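PDB 3VX6: E1, which acts as an E1-like enzyme, activating the ubiquitin-like proteins ATG12 and ATG8 for their conjugation to ATG5 and phosphatidylethanolamine in autophagy. Local coordinates for residues A150-I155 and I218-S223; V199-F204 and S212-N217. All coordinates share one frame; numbering follows the deposited sequence.

Contact 1: residues A150-I155 and I218-S223; sequences ATYQII and ILTVWS
Tyr-152 and Leu-219 both set their CG beside the backbone N and away from the carbonyl carbon (chi1 -48° and -67°), which sends the phenol ring out from the strand and the isobutyl group out from the helix until the two side chains lie alongside each other, pointing opposite ways. The CD1 methyl of Leu-219 does most of the touching: it meets CD1 of Tyr-152 at 3.3 Å, approaching the ring obliquely. Nearer the helix backbone, CB of Leu-219 lies 3.7 Å from Tyr-152 CE1, so the leucine follows the CD1-CE1 bond of the ring. The phenol end extends as far as the next helical residue, Tyr-152 OH standing 3.4 Å from OG1 of Thr-220, a hydroxyl that is hydrogen-bonded to the backbone carbonyl of Lys-216 one turn earlier. One turn beyond Leu-219, Ser-223 folds its OG back onto the carbonyl O of Leu-219 (2.6 Å), which also accepts the backbone N-H of Ser-223. This buried packing joins strand 151-159 to helix 215-225, which lies against one face of the mixed sheet. Ile-249 of the adjacent strand 243-250 touches Tyr-152 and Ser-223, while Ile-233 of strand 231-236 packs against Leu-219.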
loop_
_atom_site.group_PDB
_atom_site.type_symbol
_atom_site.label_atom_id
_atom_site.label_comp_id
_atom_site.label_asym_id
_atom_site.label_seq_id
_atom_site.Cartn_x
_atom_site.Cartn_y
_atom_site.Cartn_z
ATOM N N ALA A 150 -16.644 5.194 -8.623
ATOM C CA ALA A 150 -15.799 4.602 -9.640
ATOM C C ALA A 150 -15.756 3.097 -9.472
ATOM O O ALA A 150 -15.882 2.564 -8.373
ATOM C CB ALA A 150 -14.382 5.187 -9.578
ATOM N N THR A 151 -15.601 2.423 -10.596
ATOM C CA THR A 151 -15.527 0.984 -10.642
ATOM C C THR A 151 -14.511 0.703 -11.743
ATOM O O THR A 151 -14.162 1.605 -12.518
ATOM C CB THR A 151 -16.905 0.385 -10.970
ATOM O OG1 THR A 151 -17.737 1.399 -11.556
ATOM C CG2 THR A 151 -17.573 -0.121 -9.702
ATOM N N TYR A 152 -14.014 -0.528 -11.807
ATOM C CA TYR A 152 -13.015 -0.863 -12.810
ATOM C C TYR A 152 -13.244 -2.230 -13.394
ATOM O O TYR A 152 -13.531 -3.175 -12.665
ATOM C CB TYR A 152 -11.619 -0.861 -12.198
ATOM C CG TYR A 152 -11.316 0.344 -11.370
ATOM C CD1 TYR A 152 -10.601 1.405 -11.904
ATOM C CD2 TYR A 152 -11.762 0.442 -10.048
ATOM C CE1 TYR A 152 -10.331 2.537 -11.148
ATOM C CE2 TYR A 152 -11.499 1.579 -9.285
ATOM C CZ TYR A 152 -10.783 2.620 -9.848
ATOM O OH TYR A 152 -10.519 3.761 -9.136
ATOM N N GLN A 153 -13.101 -2.320 -14.713
ATOM C CA GLN A 153 -13.224 -3.572 -15.441
ATOM C C GLN A 153 -11.874 -3.804 -16.084
ATOM O O GLN A 153 -11.239 -2.866 -16.565
ATOM C CB GLN A 153 -14.249 -3.483 -16.570
ATOM C CG GLN A 153 -15.671 -3.868 -16.217
ATOM C CD GLN A 153 -16.593 -2.670 -16.228
ATOM O OE1 GLN A 153 -16.886 -2.094 -15.180
ATOM N NE2 GLN A 153 -17.037 -2.270 -17.416
ATOM N N ILE A 154 -11.422 -5.046 -16.076
ATOM C CA ILE A 154 -10.175 -5.360 -16.734
ATOM C C ILE A 154 -10.639 -5.663 -18.143
ATOM O O ILE A 154 -11.346 -6.641 -18.369
ATOM C CB ILE A 154 -9.484 -6.611 -16.136
ATOM C CG1 ILE A 154 -8.837 -6.258 -14.791
ATOM C CG2 ILE A 154 -8.429 -7.149 -17.104
ATOM C CD1 ILE A 154 -8.061 -7.411 -14.158
ATOM N N ILE A 155 -10.285 -4.796 -19.083
ATOM C CA ILE A 155 -10.659 -5.005 -20.469
ATOM C C ILE A 155 -9.856 -6.161 -21.032
ATOM O O ILE A 155 -10.356 -6.934 -21.834
ATOM C CB ILE A 155 -10.388 -3.760 -21.311
ATOM C CG1 ILE A 155 -11.372 -2.665 -20.915
ATOM C CG2 ILE A 155 -10.494 -4.091 -22.791
ATOM C CD1 ILE A 155 -12.828 -3.124 -20.898
ATOM N N ILE A 218 -2.916 3.566 -8.521
ATOM C CA ILE A 218 -2.299 3.692 -9.836
ATOM C C ILE A 218 -3.323 4.197 -10.846
ATOM O O ILE A 218 -3.123 5.236 -11.489
ATOM C CB ILE A 218 -1.719 2.339 -10.315
ATOM C CG1 ILE A 218 -0.675 1.837 -9.301
ATOM C CG2 ILE A 218 -1.136 2.495 -11.718
ATOM C CD1 ILE A 218 -0.200 0.412 -9.521
ATOM N N LEU A 219 -4.434 3.480 -10.958
ATOM C CA LEU A 219 -5.486 3.876 -11.879
ATOM C C LEU A 219 -5.934 5.308 -11.667
ATOM O O LEU A 219 -5.931 6.111 -12.584
ATOM C CB LEU A 219 -6.682 2.950 -11.735
ATOM C CG LEU A 219 -6.337 1.551 -12.212
ATOM C CD1 LEU A 219 -7.398 0.567 -11.771
ATOM C CD2 LEU A 219 -6.196 1.583 -13.723
ATOM N N THR A 220 -6.318 5.632 -10.447
ATOM C CA THR A 220 -6.783 6.972 -10.160
ATOM C C THR A 220 -5.751 8.037 -10.552
ATOM O O THR A 220 -6.082 9.058 -11.158
ATOM C CB THR A 220 -7.135 7.091 -8.667
ATOM O OG1 THR A 220 -8.209 6.197 -8.367
ATOM C CG2 THR A 220 -7.547 8.508 -8.318
ATOM N N VAL A 221 -4.492 7.805 -10.222
ATOM C CA VAL A 221 -3.499 8.804 -10.556
ATOM C C VAL A 221 -3.219 8.861 -12.048
ATOM O O VAL A 221 -3.298 9.909 -12.680
ATOM C CB VAL A 221 -2.201 8.551 -9.813
ATOM C CG1 VAL A 221 -1.170 9.556 -10.262
ATOM C CG2 VAL A 221 -2.449 8.638 -8.313
ATOM N N TRP A 222 -2.876 7.722 -12.610
ATOM C CA TRP A 222 -2.592 7.658 -14.017
ATOM C C TRP A 222 -3.749 8.276 -14.830
ATOM O O TRP A 222 -3.521 8.928 -15.851
ATOM C CB TRP A 222 -2.381 6.199 -14.379
ATOM C CG TRP A 222 -1.727 5.974 -15.666
ATOM C CD1 TRP A 222 -1.216 6.915 -16.524
ATOM C CD2 TRP A 222 -1.516 4.709 -16.281
ATOM N NE1 TRP A 222 -0.703 6.300 -17.639
ATOM C CE2 TRP A 222 -0.874 4.943 -17.514
ATOM C CE3 TRP A 222 -1.805 3.393 -15.906
ATOM C CZ2 TRP A 222 -0.525 3.912 -18.377
ATOM C CZ3 TRP A 222 -1.459 2.370 -16.762
ATOM C CH2 TRP A 222 -0.824 2.632 -17.984
ATOM N N SER A 223 -4.979 8.074 -14.350
ATOM C CA SER A 223 -6.194 8.589 -14.984
ATOM C C SER A 223 -6.192 10.091 -15.172
ATOM O O SER A 223 -6.421 10.592 -16.266
ATOM C CB SER A 223 -7.432 8.242 -14.150
ATOM O OG SER A 223 -7.803 6.889 -14.286
#

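Contact 2: residues V199-F204 and S212-N217; sequences VVFKDF and SAVTKN
Asp-203 and Ser-212 form the polar centre of this contact, with one carboxylate oxygen accepting from both the hydroxyl and the backbone N-H of the serine. Ser-212 OG, turned between its own backbone N and carbonyl carbon (chi1 38°), gives a 2.9 Å hydrogen bond to Asp-203 OD2, nearly in line with the C-O bond. The backbone N of Ser-212 reaches the same OD2 of Asp-203 at 3.0 Å, almost straight at 173° and on the syn lone pair. The other oxygen, OD1, makes a salt bridge to Arg-237, so the carboxylate is held from both of its oxygens.

Beside this polar knot, Phe-201 has its CG anti to the backbone N (chi1 171°), and its ring extends toward Ser-212 and Val-214. Ser-212 OG lies at the ring edge, 3.5 Å from CE1 of Phe-201, while Val-214 CG1 meets CZ of the same ring obliquely at 3.3 Å. Phe-204 brings its CB to 3.3 Å from Ser-212 OG, and CZ of Phe-201 sits over one face of the Phe-204 ring, offset toward the rim. Thr-215 OG1 bonds back to Ser-212 O at 2.8 Å, in the carbonyl plane, alongside the backbone bond that closes the type I turn. The contact thus spans the first connection of the beta-alpha-beta unit, where strand 198-202, paired with strands 177-181 and 231-236, gives way to helix 215-225.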
loop_
_atom_site.group_PDB
_atom_site.type_symbol
_atom_site.label_atom_id
_atom_site.label_comp_id
_atom_site.label_asym_id
_atom_site.label_seq_id
_atom_site.Cartn_x
_atom_site.Cartn_y
_atom_site.Cartn_z
ATOM N N VAL A 199 2.078 0.586 -17.197
ATOM C CA VAL A 199 2.636 0.675 -15.864
ATOM C C VAL A 199 2.889 -0.728 -15.346
ATOM O O VAL A 199 2.030 -1.593 -15.457
ATOM C CB VAL A 199 1.649 1.376 -14.921
ATOM C CG1 VAL A 199 2.088 1.205 -13.457
ATOM C CG2 VAL A 199 1.556 2.842 -15.302
ATOM N N VAL A 200 4.073 -0.955 -14.790
ATOM C CA VAL A 200 4.415 -2.264 -14.245
ATOM C C VAL A 200 4.389 -2.153 -12.725
ATOM O O VAL A 200 4.982 -1.247 -12.138
ATOM C CB VAL A 200 5.793 -2.748 -14.764
ATOM C CG1 VAL A 200 5.729 -2.910 -16.260
ATOM C CG2 VAL A 200 6.875 -1.756 -14.421
ATOM N N PHE A 201 3.681 -3.079 -12.095
ATOM C CA PHE A 201 3.501 -3.068 -10.654
ATOM C C PHE A 201 3.830 -4.411 -10.004
ATOM O O PHE A 201 3.338 -5.457 -10.428
ATOM C CB PHE A 201 2.042 -2.672 -10.376
ATOM C CG PHE A 201 1.606 -2.816 -8.944
ATOM C CD1 PHE A 201 0.354 -3.355 -8.648
ATOM C CD2 PHE A 201 2.405 -2.385 -7.897
ATOM C CE1 PHE A 201 -0.087 -3.457 -7.347
ATOM C CE2 PHE A 201 1.967 -2.485 -6.585
ATOM C CZ PHE A 201 0.727 -3.019 -6.310
ATOM N N LYS A 202 4.696 -4.382 -8.993
ATOM C CA LYS A 202 5.024 -5.595 -8.262
ATOM C C LYS A 202 3.858 -5.692 -7.292
ATOM O O LYS A 202 3.862 -5.124 -6.200
ATOM C CB LYS A 202 6.362 -5.448 -7.543
ATOM C CG LYS A 202 7.535 -5.716 -8.479
ATOM C CD LYS A 202 8.770 -4.863 -8.187
ATOM C CE LYS A 202 9.885 -5.225 -9.156
ATOM N NZ LYS A 202 11.149 -4.494 -8.897
ATOM N N ASP A 203 2.833 -6.394 -7.751
ATOM C CA ASP A 203 1.592 -6.589 -7.024
ATOM C C ASP A 203 1.723 -7.063 -5.575
ATOM O O ASP A 203 2.585 -7.881 -5.240
ATOM C CB ASP A 203 0.733 -7.559 -7.819
ATOM C CG ASP A 203 -0.736 -7.389 -7.551
ATOM O OD1 ASP A 203 -1.517 -8.134 -8.172
ATOM O OD2 ASP A 203 -1.116 -6.524 -6.732
ATOM N N PHE A 204 0.857 -6.535 -4.717
ATOM C CA PHE A 204 0.840 -6.910 -3.311
ATOM C C PHE A 204 -0.127 -8.041 -3.122
ATOM O O PHE A 204 -0.502 -8.383 -2.011
ATOM C CB PHE A 204 0.417 -5.737 -2.440
ATOM C CG PHE A 204 1.435 -4.657 -2.364
ATOM C CD1 PHE A 204 2.691 -4.834 -2.927
ATOM C CD2 PHE A 204 1.147 -3.468 -1.726
ATOM C CE1 PHE A 204 3.645 -3.839 -2.856
ATOM C CE2 PHE A 204 2.088 -2.466 -1.644
ATOM C CZ PHE A 204 3.345 -2.649 -2.212
ATOM N N SER A 212 -3.883 -6.112 -5.675
ATOM C CA SER A 212 -4.163 -5.523 -4.384
ATOM C C SER A 212 -5.012 -4.267 -4.578
ATOM O O SER A 212 -4.916 -3.594 -5.607
ATOM C CB SER A 212 -2.847 -5.201 -3.674
ATOM O OG SER A 212 -1.885 -4.725 -4.598
ATOM N N ALA A 213 -5.859 -3.973 -3.596
ATOM C CA ALA A 213 -6.724 -2.803 -3.647
ATOM C C ALA A 213 -5.916 -1.539 -3.935
ATOM O O ALA A 213 -6.464 -0.495 -4.285
ATOM C CB ALA A 213 -7.478 -2.660 -2.314
ATOM N N VAL A 214 -4.604 -1.639 -3.793
ATOM C CA VAL A 214 -3.722 -0.493 -4.012
ATOM C C VAL A 214 -3.593 -0.118 -5.495
ATOM O O VAL A 214 -3.116 0.957 -5.846
ATOM C CB VAL A 214 -2.337 -0.773 -3.394
ATOM C CG1 VAL A 214 -1.434 -1.451 -4.411
ATOM C CG2 VAL A 214 -1.758 0.501 -2.843
ATOM N N THR A 215 -4.037 -1.018 -6.363
ATOM C CA THR A 215 -4.023 -0.778 -7.802
ATOM C C THR A 215 -4.904 0.423 -8.189
ATOM O O THR A 215 -4.683 1.081 -9.220
ATOM C CB THR A 215 -4.555 -2.001 -8.575
ATOM O OG1 THR A 215 -3.850 -3.182 -8.173
ATOM C CG2 THR A 215 -4.373 -1.803 -10.078
ATOM N N LYS A 216 -5.916 0.686 -7.369
ATOM C CA LYS A 216 -6.826 1.785 -7.615
ATOM C C LYS A 216 -6.085 3.084 -7.619
ATOM O O LYS A 216 -6.425 4.000 -8.359
ATOM C CB LYS A 216 -7.884 1.821 -6.532
ATOM C CG LYS A 216 -8.930 0.711 -6.621
ATOM C CD LYS A 216 -9.954 0.837 -5.481
ATOM C CE LYS A 216 -10.997 -0.255 -5.576
ATOM N NZ LYS A 216 -11.394 -0.549 -4.157
ATOM N N ASN A 217 -5.111 3.159 -6.723
ATOM C CA ASN A 217 -4.242 4.312 -6.610
ATOM C C ASN A 217 -3.643 4.555 -8.006
ATOM O O ASN A 217 -3.858 5.605 -8.614
ATOM C CB ASN A 217 -3.133 4.004 -5.596
ATOM C CG ASN A 217 -3.681 3.636 -4.230
ATOM O OD1 ASN A 217 -4.859 3.290 -4.092
ATOM N ND2 ASN A 217 -2.834 3.705 -3.215
#

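Overall arrangement
Helix 215-225 is common to both contacts, and the centres of the two contacts lie about 11 Å apart. Contact 2 joins the end of strand 198-202 and the residues after it to the segment leading into the helix, whereas contact 1 joins Leu-219 and Thr-220 of the helix to strand 151-159 of the same six-stranded mixed sheet. Side chains run directly from one to the other: Trp-222 CZ3 packs 3.4 Å from Val-199 CG2, Ile-218 CD1 lies 3.7 Å from Phe-201 CG, and Tyr-152 CE2 reaches Lys-216 CG at 3.8 Å. Contact 2 is nearer the centre of the molecule, its centre about 8 Å from the chain centre against about 16 Å for contact 1.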